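CBS domain-containing protein (Listeria monocytogenes, PDB 6XNU) binds the second messenger c-di-AMP and takes part in controlling (p)ppGpp and c-di-AMP homeostasis, probably through its paired CBS domains. Local coordinates at residues A[49-61]-A[70-82]. Sequence-based numbering, arbitrary orientation.
Sequences ALLVLTKCGYSVI and LHGLISAAMITDA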
ATOM      1  N   ALA A  49       9.739   4.110 -13.706  1.00 29.92           N
ATOM      2  CA  ALA A  49       9.306   3.919 -12.322  1.00 27.18           C
ATOM      3  C   ALA A  49       7.960   3.208 -12.249  1.00 29.68           C
ATOM      4  O   ALA A  49       7.739   2.362 -11.371  1.00 27.22           O
ATOM      5  CB  ALA A  49       9.238   5.265 -11.602  1.00 28.80           C
ATOM      6  N   LEU A  50       7.038   3.547 -13.155  1.00 29.56           N
ATOM      7  CA  LEU A  50       5.730   2.903 -13.147  1.00 28.55           C
ATOM      8  C   LEU A  50       5.860   1.409 -13.417  1.00 28.37           C
ATOM      9  O   LEU A  50       5.157   0.588 -12.810  1.00 30.55           O
ATOM     10  CB  LEU A  50       4.827   3.572 -14.190  1.00 28.04           C
ATOM     11  CG  LEU A  50       3.378   3.888 -13.845  1.00 40.07           C
ATOM     12  CD1 LEU A  50       3.213   4.532 -12.465  1.00 33.87           C
ATOM     13  CD2 LEU A  50       2.811   4.794 -14.942  1.00 36.49           C
ATOM     14  N   LEU A  51       6.764   1.041 -14.324  1.00 30.78           N
ATOM     15  CA  LEU A  51       7.004  -0.368 -14.607  1.00 34.05           C
ATOM     16  C   LEU A  51       7.541  -1.086 -13.377  1.00 30.47           C
ATOM     17  O   LEU A  51       7.040  -2.149 -13.000  1.00 33.07           O
ATOM     18  CB  LEU A  51       7.972  -0.496 -15.779  1.00 36.36           C
ATOM     19  CG  LEU A  51       8.513  -1.879 -16.128  1.00 42.62           C
ATOM     20  CD1 LEU A  51       7.395  -2.762 -16.656  1.00 42.58           C
ATOM     21  CD2 LEU A  51       9.630  -1.738 -17.157  1.00 44.77           C
ATOM     22  N   VAL A  52       8.557  -0.506 -12.728  1.00 29.45           N
ATOM     23  CA  VAL A  52       9.119  -1.134 -11.534  1.00 30.87           C
ATOM     24  C   VAL A  52       8.052  -1.289 -10.460  1.00 31.48           C
ATOM     25  O   VAL A  52       7.906  -2.353  -9.846  1.00 31.00           O
ATOM     26  CB  VAL A  52      10.325  -0.329 -11.014  1.00 28.42           C
ATOM     27  CG1 VAL A  52      10.786  -0.908  -9.676  1.00 30.21           C
ATOM     28  CG2 VAL A  52      11.447  -0.336 -12.027  1.00 32.07           C
ATOM     29  N   LEU A  53       7.293  -0.221 -10.207  1.00 28.68           N
ATOM     30  CA  LEU A  53       6.243  -0.284  -9.194  1.00 29.15           C
ATOM     31  C   LEU A  53       5.225  -1.368  -9.513  1.00 32.12           C
ATOM     32  O   LEU A  53       4.766  -2.080  -8.619  1.00 32.56           O
ATOM     33  CB  LEU A  53       5.534   1.062  -9.089  1.00 27.21           C
ATOM     34  CG  LEU A  53       6.226   2.107  -8.218  1.00 27.13           C
ATOM     35  CD1 LEU A  53       5.739   3.473  -8.663  1.00 27.63           C
ATOM     36  CD2 LEU A  53       5.940   1.876  -6.734  1.00 24.72           C
ATOM     37  N   THR A  54       4.855  -1.498 -10.782  1.00 29.29           N
ATOM     38  CA  THR A  54       3.802  -2.442 -11.140  1.00 33.15           C
ATOM     39  C   THR A  54       4.238  -3.885 -10.917  1.00 35.33           C
ATOM     40  O   THR A  54       3.440  -4.716 -10.473  1.00 35.46           O
ATOM     41  CB  THR A  54       3.390  -2.216 -12.587  1.00 33.17           C
ATOM     42  OG1 THR A  54       2.890  -0.879 -12.721  1.00 31.74           O
ATOM     43  CG2 THR A  54       2.301  -3.208 -13.002  1.00 31.12           C
ATOM     44  N   LYS A  55       5.505  -4.200 -11.197  1.00 34.77           N
ATOM     45  CA  LYS A  55       5.981  -5.577 -11.119  1.00 36.90           C
ATOM     46  C   LYS A  55       6.455  -5.990  -9.731  1.00 38.56           C
ATOM     47  O   LYS A  55       6.486  -7.191  -9.441  1.00 41.25           O
ATOM     48  CB  LYS A  55       7.127  -5.799 -12.115  1.00 36.54           C
ATOM     49  CG  LYS A  55       6.705  -5.790 -13.578  1.00 39.46           C
ATOM     50  CD  LYS A  55       5.604  -6.806 -13.833  1.00 46.72           C
ATOM     51  CE  LYS A  55       5.753  -7.449 -15.204  1.00 49.14           C
ATOM     52  NZ  LYS A  55       4.711  -8.490 -15.420  1.00 48.24           N
ATOM     53  N   CYS A  56       6.813  -5.039  -8.864  1.00 33.62           N
ATOM     54  CA  CYS A  56       7.595  -5.348  -7.672  1.00 38.64           C
ATOM     55  C   CYS A  56       6.777  -5.784  -6.458  1.00 42.45           C
ATOM     56  O   CYS A  56       7.348  -6.370  -5.529  1.00 42.92           O
ATOM     57  CB  CYS A  56       8.443  -4.136  -7.287  1.00 36.76           C
ATOM     58  SG  CYS A  56       7.520  -2.803  -6.513  1.00 37.27           S
ATOM     59  N   GLY A  57       5.474  -5.512  -6.420  1.00 36.60           N
ATOM     60  CA  GLY A  57       4.670  -5.894  -5.278  1.00 38.53           C
ATOM     61  C   GLY A  57       4.661  -4.921  -4.114  1.00 41.74           C
ATOM     62  O   GLY A  57       4.011  -5.202  -3.097  1.00 41.62           O
ATOM     63  N   TYR A  58       5.370  -3.802  -4.211  1.00 34.63           N
ATOM     64  CA  TYR A  58       5.315  -2.741  -3.217  1.00 33.23           C
ATOM     65  C   TYR A  58       4.611  -1.532  -3.818  1.00 32.28           C
ATOM     66  O   TYR A  58       4.879  -1.167  -4.964  1.00 33.51           O
ATOM     67  CB  TYR A  58       6.725  -2.338  -2.763  1.00 32.87           C
ATOM     68  CG  TYR A  58       7.412  -3.395  -1.936  1.00 38.40           C
ATOM     69  CD1 TYR A  58       7.130  -3.526  -0.586  1.00 37.30           C
ATOM     70  CD2 TYR A  58       8.337  -4.263  -2.507  1.00 39.33           C
ATOM     71  CE1 TYR A  58       7.750  -4.495   0.185  1.00 43.31           C
ATOM     72  CE2 TYR A  58       8.973  -5.236  -1.737  1.00 43.56           C
ATOM     73  CZ  TYR A  58       8.666  -5.344  -0.394  1.00 43.00           C
ATOM     74  OH  TYR A  58       9.273  -6.303   0.395  1.00 49.20           O
ATOM     75  N   SER A  59       3.734  -0.892  -3.038  1.00 29.14           N
ATOM     76  CA  SER A  59       3.052   0.300  -3.538  1.00 25.73           C
ATOM     77  C   SER A  59       3.908   1.562  -3.435  1.00 27.82           C
ATOM     78  O   SER A  59       3.632   2.545  -4.131  1.00 26.02           O
ATOM     79  CB  SER A  59       1.724   0.500  -2.805  1.00 33.17           C
ATOM     80  OG  SER A  59       1.918   0.964  -1.491  1.00 37.93           O
ATOM     81  N   VAL A  60       4.924   1.556  -2.581  1.00 27.75           N
ATOM     82  CA  VAL A  60       5.881   2.650  -2.445  1.00 26.06           C
ATOM     83  C   VAL A  60       7.269   2.035  -2.468  1.00 25.18           C
ATOM     84  O   VAL A  60       7.505   1.036  -1.780  1.00 25.52           O
ATOM     85  CB  VAL A  60       5.671   3.440  -1.138  1.00 28.09           C
ATOM     86  CG1 VAL A  60       6.722   4.533  -0.994  1.00 26.71           C
ATOM     87  CG2 VAL A  60       4.270   4.033  -1.069  1.00 25.43           C
ATOM     88  N   ILE A  61       8.181   2.622  -3.247  1.00 24.51           N
ATOM     89  CA  ILE A  61       9.541   2.084  -3.338  1.00 24.50           C
ATOM     90  C   ILE A  61      10.564   3.184  -3.111  1.00 24.93           C
ATOM     91  O   ILE A  61      10.283   4.369  -3.345  1.00 24.47           O
ATOM     92  CB  ILE A  61       9.802   1.385  -4.685  1.00 25.64           C
ATOM     93  CG1 ILE A  61       9.632   2.352  -5.864  1.00 23.21           C
ATOM     94  CG2 ILE A  61       8.915   0.148  -4.837  1.00 26.42           C
ATOM     95  CD1 ILE A  61       9.932   1.734  -7.237  1.00 27.25           C
ATOM     96  N   LEU A  70      19.831   6.605   0.094  1.00 25.34           N
ATOM     97  CA  LEU A  70      18.383   6.789   0.026  1.00 27.45           C
ATOM     98  C   LEU A  70      18.033   8.270  -0.083  1.00 26.80           C
ATOM     99  O   LEU A  70      18.355   9.050   0.817  1.00 31.68           O
ATOM    100  CB  LEU A  70      17.732   6.182   1.269  1.00 24.64           C
ATOM    101  CG  LEU A  70      16.217   6.369   1.394  1.00 26.71           C
ATOM    102  CD1 LEU A  70      15.477   5.604   0.304  1.00 25.94           C
ATOM    103  CD2 LEU A  70      15.773   5.903   2.757  1.00 27.34           C
ATOM    104  N   HIS A  71      17.327   8.643  -1.156  1.00 27.67           N
ATOM    105  CA  HIS A  71      16.939  10.026  -1.418  1.00 27.63           C
ATOM    106  C   HIS A  71      15.444  10.282  -1.335  1.00 28.83           C
ATOM    107  O   HIS A  71      15.043  11.412  -1.056  1.00 29.33           O
ATOM    108  CB  HIS A  71      17.405  10.469  -2.813  1.00 30.58           C
ATOM    109  CG  HIS A  71      18.875  10.735  -2.903  1.00 29.46           C
ATOM    110  ND1 HIS A  71      19.392  12.003  -3.058  1.00 38.43           N
ATOM    111  CD2 HIS A  71      19.937   9.895  -2.869  1.00 30.41           C
ATOM    112  CE1 HIS A  71      20.712  11.935  -3.104  1.00 35.70           C
ATOM    113  NE2 HIS A  71      21.071  10.669  -2.988  1.00 31.51           N
ATOM    114  N   GLY A  72      14.608   9.280  -1.581  1.00 27.15           N
ATOM    115  CA  GLY A  72      13.187   9.569  -1.625  1.00 27.90           C
ATOM    116  C   GLY A  72      12.375   8.298  -1.709  1.00 27.31           C
ATOM    117  O   GLY A  72      12.911   7.188  -1.755  1.00 25.39           O
ATOM    118  N   LEU A  73      11.060   8.493  -1.711  1.00 25.55           N
ATOM    119  CA  LEU A  73      10.072   7.430  -1.838  1.00 23.32           C
ATOM    120  C   LEU A  73       9.119   7.829  -2.946  1.00 26.31           C
ATOM    121  O   LEU A  73       8.778   9.009  -3.077  1.00 27.48           O
ATOM    122  CB  LEU A  73       9.300   7.216  -0.534  1.00 23.30           C
ATOM    123  CG  LEU A  73      10.094   6.764   0.697  1.00 25.71           C
ATOM    124  CD1 LEU A  73       9.224   6.829   1.938  1.00 31.05           C
ATOM    125  CD2 LEU A  73      10.621   5.356   0.468  1.00 28.06           C
ATOM    126  N   ILE A  74       8.708   6.859  -3.762  1.00 24.00           N
ATOM    127  CA  ILE A  74       7.842   7.152  -4.895  1.00 22.72           C
ATOM    128  C   ILE A  74       6.751   6.093  -5.009  1.00 25.50           C
ATOM    129  O   ILE A  74       6.959   4.913  -4.708  1.00 25.47           O
ATOM    130  CB  ILE A  74       8.651   7.284  -6.211  1.00 23.86           C
ATOM    131  CG1 ILE A  74       7.809   7.915  -7.323  1.00 26.09           C
ATOM    132  CG2 ILE A  74       9.223   5.937  -6.646  1.00 26.93           C
ATOM    133  CD1 ILE A  74       8.634   8.259  -8.566  1.00 26.11           C
ATOM    134  N   SER A  75       5.572   6.539  -5.439  1.00 22.90           N
ATOM    135  CA  SER A  75       4.414   5.677  -5.621  1.00 22.58           C
ATOM    136  C   SER A  75       3.742   5.999  -6.947  1.00 23.74           C
ATOM    137  O   SER A  75       3.990   7.035  -7.564  1.00 25.46           O
ATOM    138  CB  SER A  75       3.398   5.861  -4.498  1.00 27.34           C
ATOM    139  OG  SER A  75       2.791   7.140  -4.608  1.00 25.65           O
ATOM    140  N   ALA A  76       2.847   5.102  -7.367  1.00 23.09           N
ATOM    141  CA  ALA A  76       2.063   5.360  -8.568  1.00 23.36           C
ATOM    142  C   ALA A  76       1.190   6.600  -8.424  1.00 23.81           C
ATOM    143  O   ALA A  76       0.986   7.326  -9.407  1.00 26.39           O
ATOM    144  CB  ALA A  76       1.195   4.147  -8.906  1.00 24.43           C
ATOM    145  N   ALA A  77       0.672   6.871  -7.222  1.00 24.22           N
ATOM    146  CA  ALA A  77      -0.180   8.044  -7.049  1.00 27.62           C
ATOM    147  C   ALA A  77       0.617   9.327  -7.236  1.00 24.77           C
ATOM    148  O   ALA A  77       0.126  10.286  -7.839  1.00 28.19           O
ATOM    149  CB  ALA A  77      -0.848   8.027  -5.677  1.00 25.79           C
ATOM    150  N   MET A  78       1.859   9.356  -6.750  1.00 23.81           N
ATOM    151  CA  MET A  78       2.694  10.538  -6.943  1.00 26.46           C
ATOM    152  C   MET A  78       2.981  10.767  -8.416  1.00 26.95           C
ATOM    153  O   MET A  78       2.977  11.909  -8.896  1.00 29.61           O
ATOM    154  CB  MET A  78       4.011  10.379  -6.187  1.00 26.04           C
ATOM    155  CG  MET A  78       3.900  10.265  -4.700  1.00 27.22           C
ATOM    156  SD  MET A  78       5.554   9.977  -4.029  1.00 28.14           S
ATOM    157  CE  MET A  78       5.152   9.114  -2.514  1.00 30.10           C
ATOM    158  N   ILE A  79       3.237   9.685  -9.147  1.00 25.36           N
ATOM    159  CA  ILE A  79       3.543   9.783 -10.570  1.00 25.47           C
ATOM    160  C   ILE A  79       2.322  10.259 -11.349  1.00 29.14           C
ATOM    161  O   ILE A  79       2.406  11.184 -12.167  1.00 31.66           O
ATOM    162  CB  ILE A  79       4.046   8.420 -11.080  1.00 28.46           C
ATOM    163  CG1 ILE A  79       5.436   8.117 -10.514  1.00 30.43           C
ATOM    164  CG2 ILE A  79       3.986   8.343 -12.594  1.00 29.85           C
ATOM    165  CD1 ILE A  79       5.858   6.678 -10.700  1.00 31.31           C
ATOM    166  N   THR A  80       1.166   9.639 -11.102  1.00 25.90           N
ATOM    167  CA  THR A  80      -0.019   9.959 -11.899  1.00 25.84           C
ATOM    168  C   THR A  80      -0.538  11.357 -11.583  1.00 28.53           C
ATOM    169  O   THR A  80      -1.033  12.057 -12.475  1.00 31.30           O
ATOM    170  CB  THR A  80      -1.109   8.915 -11.667  1.00 28.84           C
ATOM    171  OG1 THR A  80      -0.575   7.613 -11.932  1.00 31.31           O
ATOM    172  CG2 THR A  80      -2.290   9.164 -12.596  1.00 30.24           C
ATOM    173  N   ASP A  81      -0.452  11.773 -10.318  1.00 29.92           N
ATOM    174  CA  ASP A  81      -0.843  13.134  -9.968  1.00 33.80           C
ATOM    175  C   ASP A  81      -0.040  14.150 -10.772  1.00 37.53           C
ATOM    176  O   ASP A  81      -0.584  15.162 -11.232  1.00 37.95           O
ATOM    177  CB  ASP A  81      -0.659  13.361  -8.469  1.00 34.68           C
ATOM    178  CG  ASP A  81      -0.829  14.812  -8.075  1.00 44.02           C
ATOM    179  OD1 ASP A  81      -1.970  15.223  -7.784  1.00 48.01           O
ATOM    180  OD2 ASP A  81       0.183  15.545  -8.061  1.00 49.19           O
ATOM    181  N   ALA A  82       1.249  13.871 -10.989  1.00 34.29           N
ATOM    182  CA  ALA A  82       2.102  14.796 -11.724  1.00 37.71           C
ATOM    183  C   ALA A  82       1.662  14.986 -13.170  1.00 40.94           C
ATOM    184  O   ALA A  82       1.987  16.022 -13.764  1.00 40.95           O
ATOM    185  CB  ALA A  82       3.552  14.314 -11.681  1.00 36.67           C
TER
HETATM  186  O   HOH W   1       1.968   2.726  -6.169  1.00 24.49           O
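One water links S59 O, in the loop before strand 60-64, to A76 N, the first residue of helix 76-82: it donates to S59 O at 2.6 Å and accepts from A76 N at 2.8 Å, bridging that loop to the start of the helix. The unit fits the β-α-β-β-α core of a CBS domain, in which helix 46-56 leads into strand 60-64, and strand 70-75 returns antiparallel and runs into helix 76-82. One residue further into the hairpin, I61 and I74 form a hydrogen-bonded antiparallel pair; I61 N donates to I74 O, and I74 N answers to I61 O, each at 3.0 Å. Their side chains point the same way, with I61 CG1 against I74 CG2. On the sheet face of V60 and S75, V60 CG1, anti to the backbone N (chi1 177°), meets L73 CB at 3.7 Å, and the two side chains cross at about a right angle.

On the face of I61 and I74 lie helices 49-56 and 76-82, roughly antiparallel, with 148° between the directions of their short segments. I79 CD1 sits among A49 CB, L50 CD1 and L53 CD1, at 3.8 Å from each, while L50 CD1 also touches A76 CB. L53 also touches backbone: CD1 lies against S75 C and A76 N, at the peptide joining the two residues, and CD2 approaches I74 O. V99 packs on A49 and I74; across the dimer interface, T54 and T80 meet T80 and T54 of the second subunit. Each of these threonines folds its hydroxyl back onto its own helix, so that L50 O and A76 O each accept two bonds. S75 is the N-cap of helix 76-82: OG, between its backbone N and carbonyl carbon (chi1 69°), accepts from M78 N at 3.2 Å.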